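Long-range contact in RNA-dependent RNA polymerase (PDB 6DX1), which probably removes ubiquitin or ubiquitin-like modifiers from proteins through its viral OTU cysteine protease domain: residues 60-72 with 84-97. Numbering follows the deposited sequence.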
ATOM      1  N   VAL A  60       9.769   7.324   3.910  1.00 17.84           N
ATOM      2  CA  VAL A  60       8.389   7.123   3.477  1.00 17.46           C
ATOM      3  C   VAL A  60       7.430   7.579   4.566  1.00 20.24           C
ATOM      4  O   VAL A  60       6.423   8.240   4.284  1.00 21.30           O
ATOM      5  CB  VAL A  60       8.139   5.655   3.080  1.00 16.72           C
ATOM      6  CG1 VAL A  60       6.710   5.481   2.554  1.00 19.32           C
ATOM      7  CG2 VAL A  60       9.139   5.200   2.026  1.00 18.24           C
ATOM      8  N   LYS A  61       7.718   7.238   5.829  1.00 17.93           N
ATOM      9  CA  LYS A  61       6.876   7.726   6.920  1.00 20.19           C
ATOM     10  C   LYS A  61       6.861   9.246   6.937  1.00 19.52           C
ATOM     11  O   LYS A  61       5.800   9.863   7.099  1.00 20.28           O
ATOM     12  CB  LYS A  61       7.364   7.180   8.268  1.00 19.50           C
ATOM     13  CG  LYS A  61       7.362   5.661   8.337  1.00 20.96           C
ATOM     14  CD  LYS A  61       7.614   5.127   9.748  1.00 22.70           C
ATOM     15  CE  LYS A  61       6.399   5.345  10.645  1.00 29.77           C
ATOM     16  NZ  LYS A  61       6.585   4.732  11.984  1.00 31.86           N
ATOM     17  N   ASN A  62       8.033   9.862   6.731  1.00 20.86           N
ATOM     18  CA  ASN A  62       8.141  11.320   6.706  1.00 23.22           C
ATOM     19  C   ASN A  62       7.280  11.925   5.604  1.00 23.76           C
ATOM     20  O   ASN A  62       6.592  12.929   5.823  1.00 24.47           O
ATOM     21  CB  ASN A  62       9.599  11.740   6.495  1.00 25.11           C
ATOM     22  CG  ASN A  62      10.446  11.601   7.738  1.00 28.58           C
ATOM     23  OD1 ASN A  62       9.936  11.546   8.857  1.00 28.96           O
ATOM     24  ND2 ASN A  62      11.765  11.558   7.543  1.00 28.04           N
ATOM     25  N   MET A  63       7.339  11.361   4.394  1.00 22.49           N
ATOM     26  CA  MET A  63       6.616  11.986   3.290  1.00 22.14           C
ATOM     27  C   MET A  63       5.112  11.840   3.469  1.00 21.43           C
ATOM     28  O   MET A  63       4.354  12.718   3.046  1.00 21.79           O
ATOM     29  CB  MET A  63       7.073  11.419   1.938  1.00 23.68           C
ATOM     30  CG  MET A  63       6.679   9.981   1.666  1.00 24.50           C
ATOM     31  SD  MET A  63       7.291   9.375   0.067  1.00 29.84           S
ATOM     32  CE  MET A  63       9.066   9.583   0.242  1.00 23.39           C
ATOM     33  N   CYS A  64       4.665  10.771   4.128  1.00 19.45           N
ATOM     34  CA  CYS A  64       3.242  10.637   4.443  1.00 19.01           C
ATOM     35  C   CYS A  64       2.785  11.718   5.416  1.00 21.23           C
ATOM     36  O   CYS A  64       1.727  12.327   5.228  1.00 21.55           O
ATOM     37  CB  CYS A  64       2.956   9.252   5.028  1.00 22.02           C
ATOM     38  SG  CYS A  64       3.018   7.924   3.796  1.00 21.40           S
ATOM     39  N   ARG A  65       3.567  11.958   6.473  1.00 21.19           N
ATOM     40  CA  ARG A  65       3.206  13.002   7.426  1.00 23.11           C
ATOM     41  C   ARG A  65       3.171  14.362   6.752  1.00 22.28           C
ATOM     42  O   ARG A  65       2.274  15.173   7.018  1.00 24.94           O
ATOM     43  CB  ARG A  65       4.198  13.009   8.589  1.00 23.11           C
ATOM     44  CG  ARG A  65       3.980  11.893   9.580  1.00 22.95           C
ATOM     45  CD  ARG A  65       4.911  12.033  10.782  1.00 25.88           C
ATOM     46  NE  ARG A  65       6.283  11.640  10.484  1.00 26.82           N
ATOM     47  CZ  ARG A  65       6.778  10.423  10.701  1.00 26.09           C
ATOM     48  NH1 ARG A  65       6.009   9.473  11.222  1.00 27.59           N
ATOM     49  NH2 ARG A  65       8.042  10.152  10.404  1.00 26.85           N
ATOM     50  N   GLU A  66       4.130  14.624   5.862  1.00 22.86           N
ATOM     51  CA  GLU A  66       4.193  15.928   5.210  1.00 27.36           C
ATOM     52  C   GLU A  66       3.009  16.147   4.279  1.00 26.67           C
ATOM     53  O   GLU A  66       2.450  17.248   4.233  1.00 25.63           O
ATOM     54  CB  GLU A  66       5.507  16.079   4.450  1.00 29.35           C
ATOM     55  CG  GLU A  66       6.663  16.431   5.374  1.00 37.65           C
ATOM     56  CD  GLU A  66       8.009  16.076   4.796  1.00 45.83           C
ATOM     57  OE1 GLU A  66       9.009  16.133   5.550  1.00 51.79           O
ATOM     58  OE2 GLU A  66       8.081  15.751   3.588  1.00 47.60           O
ATOM     59  N   PHE A  67       2.616  15.116   3.519  1.00 24.62           N
ATOM     60  CA  PHE A  67       1.453  15.264   2.648  1.00 23.42           C
ATOM     61  C   PHE A  67       0.172  15.420   3.458  1.00 23.06           C
ATOM     62  O   PHE A  67      -0.749  16.136   3.043  1.00 24.74           O
ATOM     63  CB  PHE A  67       1.345  14.071   1.697  1.00 21.70           C
ATOM     64  CG  PHE A  67       0.381  14.284   0.560  1.00 22.14           C
ATOM     65  CD1 PHE A  67       0.712  15.113  -0.501  1.00 21.51           C
ATOM     66  CD2 PHE A  67      -0.849  13.637   0.546  1.00 23.71           C
ATOM     67  CE1 PHE A  67      -0.169  15.301  -1.567  1.00 24.87           C
ATOM     68  CE2 PHE A  67      -1.733  13.822  -0.516  1.00 25.70           C
ATOM     69  CZ  PHE A  67      -1.390  14.654  -1.569  1.00 25.03           C
ATOM     70  N   ALA A  68       0.082  14.753   4.608  1.00 21.68           N
ATOM     71  CA  ALA A  68      -1.078  14.958   5.468  1.00 21.89           C
ATOM     72  C   ALA A  68      -1.190  16.419   5.886  1.00 27.53           C
ATOM     73  O   ALA A  68      -2.297  16.968   5.968  1.00 30.19           O
ATOM     74  CB  ALA A  68      -0.998  14.050   6.695  1.00 23.52           C
ATOM     75  N   GLU A  69      -0.051  17.069   6.140  1.00 26.02           N
ATOM     76  CA  GLU A  69      -0.067  18.472   6.552  1.00 29.82           C
ATOM     77  C   GLU A  69      -0.404  19.404   5.393  1.00 30.50           C
ATOM     78  O   GLU A  69      -1.209  20.330   5.550  1.00 35.05           O
ATOM     79  CB  GLU A  69       1.278  18.849   7.169  1.00 31.85           C
ATOM     80  CG  GLU A  69       1.499  18.246   8.515  1.00 39.65           C
ATOM     81  CD  GLU A  69       2.952  18.041   8.817  1.00 47.43           C
ATOM     82  OE1 GLU A  69       3.231  17.061   9.530  1.00 52.02           O
ATOM     83  OE2 GLU A  69       3.812  18.834   8.343  1.00 53.82           O
ATOM     84  N   THR A  70       0.183  19.174   4.218  1.00 27.75           N
ATOM     85  CA  THR A  70       0.024  20.121   3.122  1.00 29.05           C
ATOM     86  C   THR A  70      -1.264  19.897   2.338  1.00 30.42           C
ATOM     87  O   THR A  70      -1.756  20.828   1.688  1.00 31.57           O
ATOM     88  CB  THR A  70       1.227  20.040   2.174  1.00 31.26           C
ATOM     89  OG1 THR A  70       1.312  18.723   1.612  1.00 28.25           O
ATOM     90  CG2 THR A  70       2.526  20.351   2.926  1.00 32.36           C
ATOM     91  N   ASN A  71      -1.816  18.689   2.387  1.00 25.96           N
ATOM     92  CA  ASN A  71      -2.917  18.300   1.513  1.00 27.23           C
ATOM     93  C   ASN A  71      -4.012  17.585   2.296  1.00 26.70           C
ATOM     94  O   ASN A  71      -4.684  16.695   1.765  1.00 26.91           O
ATOM     95  CB  ASN A  71      -2.410  17.420   0.366  1.00 27.60           C
ATOM     96  CG  ASN A  71      -1.547  18.184  -0.625  1.00 28.74           C
ATOM     97  OD1 ASN A  71      -0.432  18.603  -0.306  1.00 28.43           O
ATOM     98  ND2 ASN A  71      -2.059  18.362  -1.838  1.00 30.28           N
ATOM     99  N   TRP A  72      -4.211  17.982   3.555  1.00 26.58           N
ATOM    100  CA  TRP A  72      -5.171  17.313   4.430  1.00 26.86           C
ATOM    101  C   TRP A  72      -6.548  17.195   3.789  1.00 28.74           C
ATOM    102  O   TRP A  72      -7.225  16.168   3.940  1.00 26.35           O
ATOM    103  CB  TRP A  72      -5.273  18.073   5.752  1.00 28.60           C
ATOM    104  CG  TRP A  72      -6.173  17.449   6.767  1.00 27.15           C
ATOM    105  CD1 TRP A  72      -7.390  17.923   7.187  1.00 30.86           C
ATOM    106  CD2 TRP A  72      -5.928  16.255   7.520  1.00 26.37           C
ATOM    107  NE1 TRP A  72      -7.914  17.092   8.145  1.00 30.27           N
ATOM    108  CE2 TRP A  72      -7.036  16.066   8.374  1.00 30.15           C
ATOM    109  CE3 TRP A  72      -4.879  15.329   7.560  1.00 26.55           C
ATOM    110  CZ2 TRP A  72      -7.130  14.980   9.248  1.00 29.57           C
ATOM    111  CZ3 TRP A  72      -4.971  14.253   8.432  1.00 29.63           C
ATOM    112  CH2 TRP A  72      -6.091  14.089   9.263  1.00 30.26           C
ATOM    113  N   ASP A  84      -6.678  15.521  12.775  1.00 31.36           N
ATOM    114  CA  ASP A  84      -5.983  16.592  12.074  1.00 32.92           C
ATOM    115  C   ASP A  84      -4.575  16.107  11.748  1.00 28.13           C
ATOM    116  O   ASP A  84      -4.157  15.040  12.220  1.00 29.75           O
ATOM    117  CB  ASP A  84      -5.957  17.883  12.919  1.00 36.69           C
ATOM    118  CG  ASP A  84      -5.609  17.632  14.378  1.00 38.21           C
ATOM    119  OD1 ASP A  84      -4.588  16.969  14.649  1.00 37.42           O
ATOM    120  OD2 ASP A  84      -6.349  18.123  15.255  1.00 42.52           O
ATOM    121  N   PRO A  85      -3.823  16.845  10.921  1.00 31.10           N
ATOM    122  CA  PRO A  85      -2.468  16.376  10.576  1.00 29.17           C
ATOM    123  C   PRO A  85      -1.568  16.175  11.780  1.00 34.05           C
ATOM    124  O   PRO A  85      -0.727  15.268  11.768  1.00 29.48           O
ATOM    125  CB  PRO A  85      -1.934  17.479   9.656  1.00 30.21           C
ATOM    126  CG  PRO A  85      -3.142  18.094   9.060  1.00 29.51           C
ATOM    127  CD  PRO A  85      -4.199  18.036  10.133  1.00 31.66           C
ATOM    128  N   GLU A  86      -1.726  16.991  12.826  1.00 32.69           N
ATOM    129  CA  GLU A  86      -0.882  16.852  14.005  1.00 33.31           C
ATOM    130  C   GLU A  86      -1.179  15.549  14.732  1.00 30.56           C
ATOM    131  O   GLU A  86      -0.261  14.890  15.238  1.00 32.85           O
ATOM    132  CB  GLU A  86      -1.072  18.062  14.928  1.00 37.35           C
ATOM    133  CG  GLU A  86      -0.957  19.429  14.222  1.00 44.03           C
ATOM    134  CD  GLU A  86      -2.212  19.799  13.433  1.00 43.00           C
ATOM    135  OE1 GLU A  86      -2.144  20.664  12.539  1.00 50.68           O
ATOM    136  OE2 GLU A  86      -3.276  19.219  13.714  1.00 47.75           O
ATOM    137  N   HIS A  87      -2.454  15.158  14.785  1.00 29.85           N
ATOM    138  CA  HIS A  87      -2.825  13.875  15.374  1.00 28.46           C
ATOM    139  C   HIS A  87      -2.220  12.715  14.586  1.00 28.91           C
ATOM    140  O   HIS A  87      -1.666  11.780  15.177  1.00 27.71           O
ATOM    141  CB  HIS A  87      -4.353  13.762  15.444  1.00 31.07           C
ATOM    142  CG  HIS A  87      -4.853  12.470  16.013  1.00 28.26           C
ATOM    143  ND1 HIS A  87      -6.122  11.992  15.766  1.00 30.27           N
ATOM    144  CD2 HIS A  87      -4.259  11.559  16.820  1.00 31.96           C
ATOM    145  CE1 HIS A  87      -6.284  10.837  16.386  1.00 30.38           C
ATOM    146  NE2 HIS A  87      -5.170  10.553  17.036  1.00 30.94           N
ATOM    147  N   TYR A  88      -2.295  12.768  13.252  1.00 27.21           N
ATOM    148  CA  TYR A  88      -1.683  11.709  12.450  1.00 24.60           C
ATOM    149  C   TYR A  88      -0.175  11.644  12.674  1.00 25.59           C
ATOM    150  O   TYR A  88       0.391  10.554  12.822  1.00 24.48           O
ATOM    151  CB  TYR A  88      -1.989  11.911  10.961  1.00 24.23           C
ATOM    152  CG  TYR A  88      -1.237  10.927  10.099  1.00 22.26           C
ATOM    153  CD1 TYR A  88      -1.560   9.584  10.131  1.00 23.85           C
ATOM    154  CD2 TYR A  88      -0.171  11.335   9.301  1.00 23.97           C
ATOM    155  CE1 TYR A  88      -0.862   8.662   9.377  1.00 23.23           C
ATOM    156  CE2 TYR A  88       0.540  10.418   8.534  1.00 21.84           C
ATOM    157  CZ  TYR A  88       0.184   9.079   8.588  1.00 23.58           C
ATOM    158  OH  TYR A  88       0.868   8.140   7.848  1.00 22.74           O
ATOM    159  N   ALA A  89       0.494  12.801  12.690  1.00 26.55           N
ATOM    160  CA  ALA A  89       1.941  12.815  12.894  1.00 27.20           C
ATOM    161  C   ALA A  89       2.304  12.221  14.246  1.00 29.18           C
ATOM    162  O   ALA A  89       3.276  11.462  14.360  1.00 28.60           O
ATOM    163  CB  ALA A  89       2.476  14.243  12.778  1.00 30.19           C
ATOM    164  N   ARG A  90       1.523  12.553  15.279  1.00 31.81           N
ATOM    165  CA  ARG A  90       1.776  12.044  16.621  1.00 33.18           C
ATOM    166  C   ARG A  90       1.690  10.526  16.662  1.00 31.69           C
ATOM    167  O   ARG A  90       2.577   9.863  17.210  1.00 30.58           O
ATOM    168  CB  ARG A  90       0.780  12.687  17.599  1.00 34.92           C
ATOM    169  CG  ARG A  90       0.614  12.026  18.959  1.00 41.84           C
ATOM    170  CD  ARG A  90      -0.313  12.863  19.851  1.00 42.89           C
ATOM    171  NE  ARG A  90      -0.414  14.254  19.379  1.00 40.39           N
ATOM    172  CZ  ARG A  90      -1.556  14.831  18.997  1.00 38.92           C
ATOM    173  NH1 ARG A  90      -2.670  14.126  19.061  1.00 41.32           N
ATOM    174  NH2 ARG A  90      -1.600  16.088  18.533  1.00 41.90           N
ATOM    175  N   GLU A  91       0.643   9.956  16.066  1.00 29.19           N
ATOM    176  CA  GLU A  91       0.457   8.512  16.128  1.00 30.01           C
ATOM    177  C   GLU A  91       1.436   7.773  15.223  1.00 27.00           C
ATOM    178  O   GLU A  91       1.939   6.705  15.591  1.00 29.00           O
ATOM    179  CB  GLU A  91      -0.984   8.155  15.763  1.00 27.53           C
ATOM    180  CG  GLU A  91      -1.993   8.621  16.801  1.00 36.49           C
ATOM    181  CD  GLU A  91      -1.806   7.919  18.128  1.00 41.80           C
ATOM    182  OE1 GLU A  91      -1.691   6.677  18.129  1.00 41.26           O
ATOM    183  OE2 GLU A  91      -1.756   8.610  19.168  1.00 48.71           O
ATOM    184  N   SER A  92       1.715   8.308  14.032  1.00 27.04           N
ATOM    185  CA  SER A  92       2.576   7.578  13.112  1.00 24.80           C
ATOM    186  C   SER A  92       4.031   7.570  13.559  1.00 29.56           C
ATOM    187  O   SER A  92       4.799   6.718  13.105  1.00 28.31           O
ATOM    188  CB  SER A  92       2.468   8.154  11.696  1.00 26.13           C
ATOM    189  OG  SER A  92       2.909   9.495  11.650  1.00 28.68           O
ATOM    190  N   LYS A  93       4.429   8.501  14.434  1.00 30.17           N
ATOM    191  CA  LYS A  93       5.776   8.481  14.989  1.00 32.36           C
ATOM    192  C   LYS A  93       5.919   7.505  16.145  1.00 34.99           C
ATOM    193  O   LYS A  93       7.046   7.256  16.589  1.00 37.37           O
ATOM    194  CB  LYS A  93       6.174   9.882  15.466  1.00 30.67           C
ATOM    195  CG  LYS A  93       6.485  10.864  14.360  1.00 33.20           C
ATOM    196  CD  LYS A  93       6.596  12.273  14.922  1.00 35.78           C
ATOM    197  CE  LYS A  93       7.053  13.269  13.875  1.00 37.31           C
ATOM    198  NZ  LYS A  93       6.795  14.668  14.330  1.00 38.13           N
ATOM    199  N   ARG A  94       4.820   6.942  16.637  1.00 32.76           N
ATOM    200  CA  ARG A  94       4.894   6.121  17.835  1.00 37.08           C
ATOM    201  C   ARG A  94       5.557   4.786  17.539  1.00 37.44           C
ATOM    202  O   ARG A  94       5.394   4.209  16.459  1.00 35.32           O
ATOM    203  CB  ARG A  94       3.497   5.890  18.435  1.00 34.79           C
ATOM    204  CG  ARG A  94       2.858   7.133  19.003  1.00 41.31           C
ATOM    205  CD  ARG A  94       3.924   7.900  19.710  1.00 48.47           C
ATOM    206  NE  ARG A  94       4.246   9.162  19.023  1.00 46.35           N
ATOM    207  CZ  ARG A  94       5.428   9.763  19.086  1.00 49.11           C
ATOM    208  NH1 ARG A  94       6.431   9.219  19.741  1.00 51.16           N
ATOM    209  NH2 ARG A  94       5.632  10.891  18.410  1.00 51.00           N
ATOM    210  N   GLU A  95       6.316   4.304  18.517  1.00 41.09           N
ATOM    211  CA  GLU A  95       6.789   2.934  18.494  1.00 43.21           C
ATOM    212  C   GLU A  95       5.586   2.010  18.421  1.00 40.09           C
ATOM    213  O   GLU A  95       4.637   2.145  19.202  1.00 47.01           O
ATOM    214  CB  GLU A  95       7.615   2.642  19.751  1.00 46.62           C
ATOM    215  CG  GLU A  95       8.297   3.875  20.350  1.00 51.77           C
ATOM    216  CD  GLU A  95       8.985   3.602  21.687  1.00 52.49           C
ATOM    217  OE1 GLU A  95       8.515   2.714  22.440  1.00 54.86           O
ATOM    218  OE2 GLU A  95       9.991   4.282  21.988  1.00 51.50           O
ATOM    219  N   GLY A  96       5.603   1.095  17.462  1.00 38.26           N
ATOM    220  CA  GLY A  96       4.506   0.168  17.326  1.00 35.53           C
ATOM    221  C   GLY A  96       3.435   0.569  16.333  1.00 33.44           C
ATOM    222  O   GLY A  96       2.438  -0.149  16.209  1.00 29.89           O
ATOM    223  N   TYR A  97       3.598   1.688  15.633  1.00 31.86           N
ATOM    224  CA  TYR A  97       2.676   2.031  14.556  1.00 28.61           C
ATOM    225  C   TYR A  97       2.907   1.112  13.357  1.00 24.68           C
ATOM    226  O   TYR A  97       4.048   0.845  12.981  1.00 27.74           O
ATOM    227  CB  TYR A  97       2.863   3.495  14.146  1.00 27.12           C
ATOM    228  CG  TYR A  97       1.850   3.975  13.136  1.00 25.79           C
ATOM    229  CD1 TYR A  97       0.569   4.330  13.536  1.00 24.84           C
ATOM    230  CD2 TYR A  97       2.171   4.071  11.782  1.00 23.02           C
ATOM    231  CE1 TYR A  97      -0.371   4.768  12.624  1.00 27.06           C
ATOM    232  CE2 TYR A  97       1.229   4.504  10.861  1.00 24.03           C
ATOM    233  CZ  TYR A  97      -0.033   4.848  11.286  1.00 25.00           C
ATOM    234  OH  TYR A  97      -0.976   5.283  10.382  1.00 25.98           O
TER
HETATM  235  O   HOH W   1       3.817   7.981   8.417  1.00 23.91           O
HETATM  236  O   HOH W   2       5.346   1.877  10.958  1.00 32.33           O
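R65 lays its aliphatic part along A89, whose small side chain lets CD come within 3.7 Å of A89 CA, and then bends at chi3 (-76°) to bring its guanidinium to S92. There NH1 donates to S92 OG at 3.1 Å, nearly straight (162°) and in the plane of the group, while NH2 donates to N62 OD1. One face of the guanidinium lies over K61 O and the other is covered by K93 CG, so two bonds and two faces fix its rotation. Beside R65, K61 reaches the carbonyl of S92: its NZ donates to S92 O at 2.9 Å, in the C-terminal part of 85-92, where the partial negative charge probably favours an ammonium group. Y88 turns its ring edge to R65 CA and packs its CD2 against A68 CB at 3.9 Å.

These residues join an antiparallel helix pair of the OTU domain, the axes of 60-70 and 85-92 running at 168°, with the short helix 76-79 in the connection. Helix 57-70 turns other side chains to helices 41-51 (V60 on F43) and 101-111 (C64 on L107), so 85-92 forms an outer layer on it. P85, the first residue of 85-92, sets CD over the six-membered ring of W72, 3.8 Å from the centroid; proline needs no amide hydrogen there, and the slightly polarised C-H bonds beside its nitrogen suit the pi face.

Further out, S92 OG donates to Y88 O, which orients it to accept from R65. Y88 OH receives a water that also donates to K61 O, and bonds to E103, as does Y97 OH. D84 caps the helix, its OD1 accepting from H87 N at 2.8 Å.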